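Endoglucanase, family GH5 (Zobellia galactanivorans, PDB 6GL2) probably hydrolyses beta-glucan chains such as mixed-linked glucan, as a family 5 glycoside hydrolase dedicated to hemicellulose breakdown. Local coordinates at residues N174-R185 / D212-N221; R287-A295 / Y328-K337. One frame throughout, in Å; residues are numbered along the deposited sequence.

Interaction 1. Residues N174-R185 / D212-N221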
loop_
_atom_site.group_PDB
_atom_site.type_symbol
_atom_site.label_atom_id
_atom_site.label_comp_id
_atom_site.label_asym_id
_atom_site.label_seq_id
_atom_site.Cartn_x
_atom_site.Cartn_y
_atom_site.Cartn_z
ATOM N N ASN A 174 -5.042 -14.705 -6.121
ATOM C CA ASN A 174 -4.787 -14.457 -7.486
ATOM C C ASN A 174 -6.098 -14.236 -8.284
ATOM O O ASN A 174 -6.094 -13.382 -9.207
ATOM C CB ASN A 174 -3.952 -15.603 -8.099
ATOM C CG ASN A 174 -2.447 -15.486 -7.791
ATOM O OD1 ASN A 174 -1.852 -14.386 -7.742
ATOM N ND2 ASN A 174 -1.800 -16.674 -7.627
ATOM N N GLN A 175 -7.114 -15.020 -7.993
ATOM C CA GLN A 175 -8.363 -14.801 -8.717
ATOM C C GLN A 175 -8.982 -13.428 -8.427
ATOM O O GLN A 175 -9.606 -12.842 -9.325
ATOM C CB GLN A 175 -9.370 -15.871 -8.360
ATOM C CG GLN A 175 -8.984 -17.257 -8.902
ATOM C CD GLN A 175 -9.972 -18.280 -8.574
ATOM O OE1 GLN A 175 -11.142 -18.055 -8.466
ATOM N NE2 GLN A 175 -9.467 -19.499 -8.319
ATOM N N TYR A 176 -8.825 -12.983 -7.177
ATOM C CA TYR A 176 -9.400 -11.688 -6.836
ATOM C C TYR A 176 -8.636 -10.547 -7.504
ATOM O O TYR A 176 -9.250 -9.585 -7.989
ATOM C CB TYR A 176 -9.308 -11.531 -5.359
ATOM C CG TYR A 176 -10.172 -12.493 -4.552
ATOM C CD1 TYR A 176 -11.051 -13.332 -5.187
ATOM C CD2 TYR A 176 -10.028 -12.665 -3.212
ATOM C CE1 TYR A 176 -11.796 -14.253 -4.446
ATOM C CE2 TYR A 176 -10.748 -13.544 -2.438
ATOM C CZ TYR A 176 -11.623 -14.398 -3.105
ATOM O OH TYR A 176 -12.394 -15.329 -2.341
ATOM N N HIS A 177 -7.332 -10.682 -7.648
ATOM C CA HIS A 177 -6.574 -9.717 -8.435
ATOM C C HIS A 177 -6.991 -9.750 -9.881
ATOM O O HIS A 177 -7.015 -8.710 -10.581
ATOM C CB HIS A 177 -5.080 -9.916 -8.295
ATOM C CG HIS A 177 -4.530 -9.407 -6.971
ATOM N ND1 HIS A 177 -4.750 -8.087 -6.531
ATOM C CD2 HIS A 177 -3.802 -10.030 -6.002
ATOM C CE1 HIS A 177 -4.063 -7.918 -5.437
ATOM N NE2 HIS A 177 -3.512 -9.099 -5.060
ATOM N N GLN A 178 -7.240 -10.949 -10.395
ATOM C CA GLN A 178 -7.684 -11.088 -11.811
ATOM C C GLN A 178 -8.990 -10.332 -12.031
ATOM O O GLN A 178 -9.024 -9.545 -13.008
ATOM C CB GLN A 178 -7.813 -12.580 -12.168
ATOM C CG GLN A 178 -8.274 -12.830 -13.611
ATOM C CD GLN A 178 -7.260 -12.660 -14.661
ATOM O OE1 GLN A 178 -7.565 -12.033 -15.731
ATOM N NE2 GLN A 178 -6.081 -13.157 -14.447
ATOM N N VAL A 179 -9.950 -10.534 -11.172
ATOM C CA VAL A 179 -11.248 -9.837 -11.264
ATOM C C VAL A 179 -11.002 -8.331 -11.229
ATOM O O VAL A 179 -11.660 -7.557 -11.937
ATOM C CB VAL A 179 -12.186 -10.232 -10.116
ATOM C CG1 VAL A 179 -13.337 -9.258 -10.007
ATOM C CG2 VAL A 179 -12.667 -11.649 -10.330
ATOM N N SER A 180 -10.163 -7.859 -10.310
ATOM C CA SER A 180 -9.964 -6.441 -10.034
ATOM C C SER A 180 -9.242 -5.766 -11.163
ATOM O O SER A 180 -9.642 -4.674 -11.647
ATOM C CB SER A 180 -9.238 -6.268 -8.764
ATOM O OG SER A 180 -9.887 -6.807 -7.636
ATOM N N VAL A 181 -8.143 -6.315 -11.632
ATOM C CA VAL A 181 -7.472 -5.768 -12.811
ATOM C C VAL A 181 -8.401 -5.726 -14.010
ATOM O O VAL A 181 -8.478 -4.745 -14.724
ATOM C CB VAL A 181 -6.147 -6.500 -13.101
ATOM C CG1 VAL A 181 -5.545 -6.150 -14.488
ATOM C CG2 VAL A 181 -5.140 -6.282 -11.987
ATOM N N ASP A 182 -9.082 -6.843 -14.270
ATOM C CA ASP A 182 -9.970 -6.878 -15.407
ATOM C C ASP A 182 -11.028 -5.781 -15.292
ATOM O O ASP A 182 -11.369 -5.114 -16.295
ATOM C CB ASP A 182 -10.598 -8.268 -15.543
ATOM C CG ASP A 182 -9.666 -9.331 -16.028
ATOM O OD1 ASP A 182 -8.608 -9.084 -16.560
ATOM O OD2 ASP A 182 -10.129 -10.524 -15.959
ATOM N N ALA A 183 -11.616 -5.604 -14.123
ATOM C CA ALA A 183 -12.623 -4.594 -13.968
ATOM C C ALA A 183 -12.057 -3.194 -14.273
ATOM O O ALA A 183 -12.692 -2.350 -14.917
ATOM C CB ALA A 183 -13.213 -4.601 -12.527
ATOM N N ILE A 184 -10.899 -2.878 -13.725
ATOM C CA ILE A 184 -10.275 -1.615 -13.956
ATOM C C ILE A 184 -10.055 -1.407 -15.462
ATOM O O ILE A 184 -10.397 -0.373 -16.025
ATOM C CB ILE A 184 -8.934 -1.470 -13.212
ATOM C CG1 ILE A 184 -9.228 -1.435 -11.677
ATOM C CG2 ILE A 184 -8.164 -0.249 -13.725
ATOM C CD1 ILE A 184 -7.986 -1.706 -10.820
ATOM N N ARG A 185 -9.416 -2.397 -16.122
ATOM C CA ARG A 185 -9.084 -2.189 -17.502
ATOM C C ARG A 185 -10.342 -2.084 -18.395
ATOM O O ARG A 185 -10.306 -1.347 -19.395
ATOM C CB ARG A 185 -8.220 -3.364 -18.010
ATOM C CG ARG A 185 -6.874 -3.501 -17.291
ATOM C CD ARG A 185 -6.004 -2.308 -17.609
ATOM N NE ARG A 185 -4.623 -2.480 -17.029
ATOM C CZ ARG A 185 -3.944 -1.522 -16.431
ATOM N NH1 ARG A 185 -4.438 -0.333 -16.237
ATOM N NH2 ARG A 185 -2.754 -1.802 -15.953
ATOM N N ASP A 212 4.074 -18.184 -5.892
ATOM C CA ASP A 212 2.737 -18.389 -6.426
ATOM C C ASP A 212 2.093 -17.132 -6.995
ATOM O O ASP A 212 1.004 -17.236 -7.557
ATOM C CB ASP A 212 1.865 -19.028 -5.377
ATOM C CG ASP A 212 2.175 -20.527 -5.184
ATOM O OD1 ASP A 212 3.056 -21.069 -5.893
ATOM O OD2 ASP A 212 1.557 -21.111 -4.294
ATOM N N TYR A 213 2.751 -15.999 -6.948
ATOM C CA TYR A 213 2.192 -14.762 -7.420
ATOM C C TYR A 213 1.979 -14.767 -8.913
ATOM O O TYR A 213 2.911 -15.128 -9.667
ATOM C CB TYR A 213 3.209 -13.717 -7.077
ATOM C CG TYR A 213 2.910 -12.317 -7.554
ATOM C CD1 TYR A 213 1.991 -11.563 -6.871
ATOM C CD2 TYR A 213 3.558 -11.746 -8.632
ATOM C CE1 TYR A 213 1.714 -10.250 -7.256
ATOM C CE2 TYR A 213 3.270 -10.445 -9.044
ATOM C CZ TYR A 213 2.330 -9.695 -8.304
ATOM O OH TYR A 213 2.124 -8.355 -8.720
ATOM N N LEU A 214 0.838 -14.307 -9.380
ATOM C CA LEU A 214 0.509 -14.188 -10.754
ATOM C C LEU A 214 0.060 -12.787 -11.099
ATOM O O LEU A 214 -0.864 -12.249 -10.472
ATOM C CB LEU A 214 -0.626 -15.158 -11.194
ATOM C CG LEU A 214 -0.232 -16.631 -11.084
ATOM C CD1 LEU A 214 -1.505 -17.468 -11.270
ATOM C CD2 LEU A 214 0.830 -16.988 -12.116
ATOM N N VAL A 215 0.589 -12.206 -12.141
ATOM C CA VAL A 215 0.122 -10.919 -12.646
ATOM C C VAL A 215 -1.001 -11.179 -13.664
ATOM O O VAL A 215 -0.801 -11.893 -14.683
ATOM C CB VAL A 215 1.240 -10.136 -13.372
ATOM C CG1 VAL A 215 0.712 -8.863 -14.006
ATOM C CG2 VAL A 215 2.354 -9.813 -12.392
ATOM N N PRO A 216 -2.224 -10.701 -13.428
ATOM C CA PRO A 216 -3.319 -10.921 -14.337
ATOM C C PRO A 216 -2.977 -10.530 -15.750
ATOM O O PRO A 216 -2.496 -9.424 -16.023
ATOM C CB PRO A 216 -4.446 -10.039 -13.766
ATOM C CG PRO A 216 -4.136 -9.976 -12.321
ATOM C CD PRO A 216 -2.649 -9.929 -12.217
ATOM N N ASN A 217 -3.111 -11.530 -16.628
ATOM C CA ASN A 217 -2.914 -11.328 -18.065
ATOM C C ASN A 217 -1.500 -10.986 -18.487
ATOM O O ASN A 217 -1.279 -10.517 -19.625
ATOM C CB ASN A 217 -3.889 -10.305 -18.594
ATOM C CG ASN A 217 -5.282 -10.492 -18.039
ATOM O OD1 ASN A 217 -5.828 -11.556 -18.121
ATOM N ND2 ASN A 217 -5.882 -9.408 -17.514
ATOM N N GLY A 218 -0.544 -11.097 -17.582
ATOM C CA GLY A 218 0.754 -10.526 -17.838
ATOM C C GLY A 218 0.825 -9.019 -18.062
ATOM O O GLY A 218 1.766 -8.457 -18.612
ATOM N N ASP A 219 -0.217 -8.330 -17.564
ATOM C CA ASP A 219 -0.423 -6.906 -17.774
ATOM C C ASP A 219 0.855 -6.127 -17.532
ATOM O O ASP A 219 1.431 -6.147 -16.441
ATOM C CB ASP A 219 -1.528 -6.462 -16.828
ATOM C CG ASP A 219 -1.994 -5.033 -17.040
ATOM O OD1 ASP A 219 -1.202 -4.082 -17.085
ATOM O OD2 ASP A 219 -3.274 -4.893 -17.206
ATOM N N LYS A 220 1.332 -5.438 -18.570
ATOM C CA LYS A 220 2.597 -4.825 -18.495
ATOM C C LYS A 220 2.646 -3.592 -17.598
ATOM O O LYS A 220 3.689 -3.156 -17.258
ATOM C CB LYS A 220 3.087 -4.457 -19.891
ATOM C CG LYS A 220 2.416 -3.284 -20.496
ATOM C CD LYS A 220 3.047 -2.923 -21.875
ATOM C CE LYS A 220 2.164 -1.975 -22.659
ATOM N NZ LYS A 220 2.012 -0.619 -22.040
ATOM N N ASN A 221 1.478 -3.074 -17.223
ATOM C CA ASN A 221 1.365 -1.914 -16.323
ATOM C C ASN A 221 1.010 -2.296 -14.908
ATOM O O ASN A 221 0.631 -1.382 -14.126
ATOM C CB ASN A 221 0.428 -0.899 -16.948
ATOM C CG ASN A 221 1.092 -0.196 -18.128
ATOM O OD1 ASN A 221 2.170 0.364 -17.998
ATOM N ND2 ASN A 221 0.409 -0.221 -19.251
HETATM O O HOH W 1 -3.697 -12.875 -10.684
HETATM O O HOH W 2 -2.159 -12.015 -8.186
#
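The irregular segment 212-221 runs along helix 174-185, its backbone nearest at Gln-178 and Pro-216, whose CA atoms lie 5.0 Å apart. Asn-174 holds the first end of the loop with both ends of its amide. Asn-174 ND2 gives a hydrogen bond of 2.9 Å to Asp-212 O, which lies close to the amide plane. Asn-174 OD1 accepts from Leu-214 N at 3.2 Å, and this donor sits well above the carbonyl plane, so the bond is less well directed. A water also joins Asn-174 O to Leu-214 O. In the middle, the ring of Pro-216 rests on the helix. Pro-216 CG meets Val-181 CG2 at 3.8 Å and also packs near the backbone O of His-177. Further along, Asn-217 ND2 donates to Asp-182 OD1 at 2.9 Å, nearly along the C-O axis, with amide and carboxylate almost coplanar. At the far end Arg-185 grips Asp-219 side-on in a two-bond salt bridge. Arg-185 NE reaches Asp-219 OD2 at 2.8 Å in a nearly straight bond (174°), in the guanidinium plane and on a syn lone pair. NH2 of Arg-185 takes OD1 of Asp-219 at 3.0 Å. With CG anti to the backbone N (chi1 -173°), the Asp-219 carboxylate lies where both nitrogens can bind it. Its OD1 also accepts from Asn-221 N, which closes an Asx turn. Strand 196-199 packs against the helix through Val-198 and Ile-196. The arrangement belongs to a TIM barrel: an outer helix is tied to the loop that leads into strand 222-227.

Interaction 2. Residues R287-A295 / Y328-K337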
loop_
_atom_site.group_PDB
_atom_site.type_symbol
_atom_site.label_atom_id
_atom_site.label_comp_id
_atom_site.label_asym_id
_atom_site.label_seq_id
_atom_site.Cartn_x
_atom_site.Cartn_y
_atom_site.Cartn_z
ATOM N N ARG A 287 15.582 3.429 15.798
ATOM C CA ARG A 287 14.554 3.633 14.786
ATOM C C ARG A 287 15.090 4.437 13.627
ATOM O O ARG A 287 14.826 4.201 12.481
ATOM C CB ARG A 287 13.297 4.305 15.300
ATOM C CG ARG A 287 12.425 3.488 16.150
ATOM C CD ARG A 287 11.208 4.333 16.459
ATOM N NE ARG A 287 10.112 4.449 15.507
ATOM C CZ ARG A 287 9.116 5.337 15.546
ATOM N NH1 ARG A 287 9.238 6.435 16.217
ATOM N NH2 ARG A 287 7.957 5.125 14.901
ATOM N N LEU A 288 15.850 5.505 13.941
ATOM C CA LEU A 288 16.423 6.325 12.949
ATOM C C LEU A 288 17.461 5.575 12.090
ATOM O O LEU A 288 17.465 5.687 10.830
ATOM C CB LEU A 288 17.149 7.563 13.567
ATOM C CG LEU A 288 17.762 8.541 12.601
ATOM C CD1 LEU A 288 16.817 9.064 11.504
ATOM C CD2 LEU A 288 18.434 9.699 13.388
ATOM N N ALA A 289 18.363 4.840 12.741
ATOM C CA ALA A 289 19.348 4.022 12.027
ATOM C C ALA A 289 18.683 3.011 11.095
ATOM O O ALA A 289 19.075 2.857 9.972
ATOM C CB ALA A 289 20.265 3.264 12.989
ATOM N N HIS A 290 17.658 2.357 11.579
ATOM C CA HIS A 290 16.916 1.369 10.797
ATOM C C HIS A 290 16.232 2.074 9.596
ATOM O O HIS A 290 16.301 1.591 8.456
ATOM C CB HIS A 290 15.863 0.720 11.691
ATOM C CG HIS A 290 14.955 -0.170 10.924
ATOM N ND1 HIS A 290 13.746 0.286 10.414
ATOM C CD2 HIS A 290 15.032 -1.520 10.614
ATOM C CE1 HIS A 290 13.139 -0.734 9.866
ATOM N NE2 HIS A 290 13.967 -1.822 9.861
ATOM N N ALA A 291 15.578 3.248 9.804
ATOM C CA ALA A 291 14.905 3.961 8.719
ATOM C C ALA A 291 15.872 4.352 7.642
ATOM O O ALA A 291 15.608 4.211 6.427
ATOM C CB ALA A 291 14.058 5.126 9.286
ATOM N N GLU A 292 16.990 4.940 8.087
ATOM C CA GLU A 292 18.029 5.374 7.141
ATOM C C GLU A 292 18.500 4.211 6.244
ATOM O O GLU A 292 18.626 4.330 5.043
ATOM C CB GLU A 292 19.253 5.896 7.969
ATOM C CG GLU A 292 19.154 7.318 8.559
ATOM C CD GLU A 292 20.235 7.696 9.538
ATOM O OE1 GLU A 292 20.990 6.782 9.970
ATOM O OE2 GLU A 292 20.298 8.912 9.927
ATOM N N PHE A 293 18.779 3.086 6.913
ATOM C CA PHE A 293 19.378 1.912 6.227
ATOM C C PHE A 293 18.373 1.228 5.272
ATOM O O PHE A 293 18.619 0.910 4.147
ATOM C CB PHE A 293 19.857 0.897 7.237
ATOM C CG PHE A 293 20.675 -0.219 6.623
ATOM C CD1 PHE A 293 22.080 -0.121 6.419
ATOM C CD2 PHE A 293 20.053 -1.362 6.149
ATOM C CE1 PHE A 293 22.790 -1.167 5.853
ATOM C CE2 PHE A 293 20.798 -2.424 5.549
ATOM C CZ PHE A 293 22.157 -2.308 5.397
ATOM N N TYR A 294 17.152 1.108 5.816
ATOM C CA TYR A 294 16.077 0.458 5.026
ATOM C C TYR A 294 15.818 1.237 3.738
ATOM O O TYR A 294 15.686 0.721 2.654
ATOM C CB TYR A 294 14.857 0.274 5.989
ATOM C CG TYR A 294 13.733 -0.625 5.443
ATOM C CD1 TYR A 294 13.017 -0.237 4.328
ATOM C CD2 TYR A 294 13.362 -1.787 6.077
ATOM C CE1 TYR A 294 12.003 -1.007 3.811
ATOM C CE2 TYR A 294 12.349 -2.580 5.563
ATOM C CZ TYR A 294 11.605 -2.155 4.432
ATOM O OH TYR A 294 10.604 -2.939 3.911
ATOM N N ALA A 295 15.573 2.568 3.940
ATOM C CA ALA A 295 15.188 3.412 2.834
ATOM C C ALA A 295 16.335 3.430 1.762
ATOM O O ALA A 295 16.081 3.334 0.557
ATOM C CB ALA A 295 14.837 4.827 3.292
ATOM N N TYR A 328 8.869 13.240 14.548
ATOM C CA TYR A 328 10.140 12.657 14.254
ATOM C C TYR A 328 10.704 13.037 12.908
ATOM O O TYR A 328 10.738 12.243 11.963
ATOM C CB TYR A 328 10.155 11.133 14.457
ATOM C CG TYR A 328 9.835 10.730 15.885
ATOM C CD1 TYR A 328 10.750 11.040 16.891
ATOM C CD2 TYR A 328 8.682 10.057 16.274
ATOM C CE1 TYR A 328 10.513 10.703 18.184
ATOM C CE2 TYR A 328 8.396 9.725 17.597
ATOM C CZ TYR A 328 9.327 10.085 18.582
ATOM O OH TYR A 328 9.027 9.696 19.879
ATOM N N PRO A 329 11.030 14.332 12.772
ATOM C CA PRO A 329 11.434 14.816 11.458
ATOM C C PRO A 329 12.664 14.074 10.905
ATOM O O PRO A 329 12.794 13.974 9.698
ATOM C CB PRO A 329 11.760 16.269 11.696
ATOM C CG PRO A 329 12.037 16.394 13.125
ATOM C CD PRO A 329 11.140 15.404 13.802
ATOM N N GLU A 330 13.548 13.602 11.798
ATOM C CA GLU A 330 14.759 12.965 11.295
ATOM C C GLU A 330 14.472 11.626 10.630
ATOM O O GLU A 330 15.133 11.263 9.698
ATOM C CB GLU A 330 15.793 12.788 12.401
ATOM C CG GLU A 330 16.223 14.097 13.021
ATOM C CD GLU A 330 16.421 15.179 11.984
ATOM O OE1 GLU A 330 17.363 15.043 11.141
ATOM O OE2 GLU A 330 15.613 16.166 11.957
ATOM N N ILE A 331 13.431 10.898 11.075
ATOM C CA ILE A 331 12.980 9.689 10.360
ATOM C C ILE A 331 12.558 10.071 8.967
ATOM O O ILE A 331 12.890 9.410 8.005
ATOM C CB ILE A 331 11.915 8.871 11.141
ATOM C CG1 ILE A 331 12.496 8.310 12.455
ATOM C CG2 ILE A 331 11.307 7.751 10.273
ATOM C CD1 ILE A 331 11.518 7.617 13.382
ATOM N N ALA A 332 11.678 11.099 8.914
ATOM C CA ALA A 332 11.190 11.528 7.594
ATOM C C ALA A 332 12.336 11.890 6.639
ATOM O O ALA A 332 12.367 11.494 5.493
ATOM C CB ALA A 332 10.165 12.655 7.716
ATOM N N GLU A 333 13.250 12.667 7.218
ATOM C CA GLU A 333 14.378 13.140 6.393
ATOM C C GLU A 333 15.240 11.987 5.952
ATOM O O GLU A 333 15.720 11.990 4.826
ATOM C CB GLU A 333 15.174 14.191 7.175
ATOM C CG GLU A 333 14.461 15.531 7.201
ATOM C CD GLU A 333 14.810 16.403 8.397
ATOM O OE1 GLU A 333 15.836 16.111 9.037
ATOM O OE2 GLU A 333 14.092 17.373 8.684
ATOM N N ALA A 334 15.393 10.975 6.789
ATOM C CA ALA A 334 16.199 9.799 6.451
ATOM C C ALA A 334 15.578 8.999 5.355
ATOM O O ALA A 334 16.301 8.400 4.524
ATOM C CB ALA A 334 16.289 8.902 7.665
ATOM N N ILE A 335 14.257 8.994 5.251
ATOM C CA ILE A 335 13.556 8.299 4.211
ATOM C C ILE A 335 13.593 9.008 2.846
ATOM O O ILE A 335 13.716 8.365 1.781
ATOM C CB ILE A 335 12.117 8.000 4.614
ATOM C CG1 ILE A 335 12.061 7.131 5.844
ATOM C CG2 ILE A 335 11.349 7.301 3.472
ATOM C CD1 ILE A 335 10.735 7.294 6.513
ATOM N N VAL A 336 13.478 10.331 2.872
ATOM C CA VAL A 336 13.401 11.052 1.623
ATOM C C VAL A 336 14.776 11.451 1.051
ATOM O O VAL A 336 14.850 11.761 -0.173
ATOM C CB VAL A 336 12.540 12.343 1.794
ATOM C CG1 VAL A 336 11.080 12.065 2.261
ATOM C CG2 VAL A 336 13.105 13.311 2.734
ATOM N N LYS A 337 15.821 11.559 1.872
ATOM C CA LYS A 337 17.128 12.031 1.305
ATOM C C LYS A 337 17.679 11.069 0.276
ATOM O O LYS A 337 17.324 9.899 0.128
ATOM C CB LYS A 337 18.139 12.236 2.417
ATOM C CG LYS A 337 18.549 10.967 3.086
ATOM C CD LYS A 337 19.488 11.243 4.249
ATOM C CE LYS A 337 20.200 10.036 4.799
ATOM N NZ LYS A 337 20.948 10.446 6.058
HETATM O O HOH W 3 18.477 6.768 3.747
HETATM O O HOH W 4 19.574 10.496 8.053
HETATM O O HOH W 5 14.631 6.466 0.160
#
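Arg-287 starts with CG beside its backbone N (chi1 -73°) and bends at chi3 (81°), which carries the guanidinium to Ile-331 and Tyr-328. Ile-331 has CG1 anti to its carbonyl carbon and an extended outer bond, and this sends CD1 over one face of the guanidinium, 3.8 Å from Arg-287 NH1. The ring of Tyr-328 stands almost perpendicular to the guanidinium, with its CD2 3.7 Å from Arg-287 NH1 at the guanidinium edge. NH2 of Arg-287 donates to Ser-278 O. An alanine in place of Arg-287 is likely to leave Ser-278 O without this donor and to open a gap beside Ile-331 CD1 and the Tyr-328 ring.

The axes of helix segments 287-295 and 329-336 approach to 8.1 Å and run 16° from parallel. Small side chains permit this close approach. Ala-291 CB meets Ile-331 CG2 at 3.9 Å, and Ala-295 CB packs on Ile-335 CA at 3.8 Å. Leu-288 lies alongside Glu-330, and its CD1 also reaches Ala-334 CB at 3.9 Å. In the modelled conformer of Glu-292, its CG touches the same methyl of Ala-334. Polar contact along this side runs through solvent: one water joins Glu-292 O to Ala-334 O. The carboxylate of Glu-292, in that conformer, and Lys-337 NZ lie near each other, but beyond salt-bridge distance.

Trp-307 of strand 304-307 touches Arg-287, Ile-331 and Ile-335. Helix 329-336 therefore packs beside helix 284-301 over the last barrel strand. This is plain helix-helix packing in the outer layer of a TIM barrel, here between its two last helices.

Overall arrangement
Interaction 1 and interaction 2 lie on opposite sides of the chain's centre. Their centres are 33 Å apart, and their nearest atoms about 16 Å. Along the chain they come in series: 174-185 with 212-221 is complete before 287-295 with 328-337 begins. Both belong to the outer layer around one closed barrel of eight parallel strands. Interaction 1 sits by strands 196-199 and 222-227, the fifth and sixth. Interaction 2 sits by strands 271-276 and 304-307, the seventh and eighth. Interaction 1 joins helix 167-186 to a loop; interaction 2 joins helix 284-301 to helix 329-336. They do not touch; each packs at its own part of the same barrel.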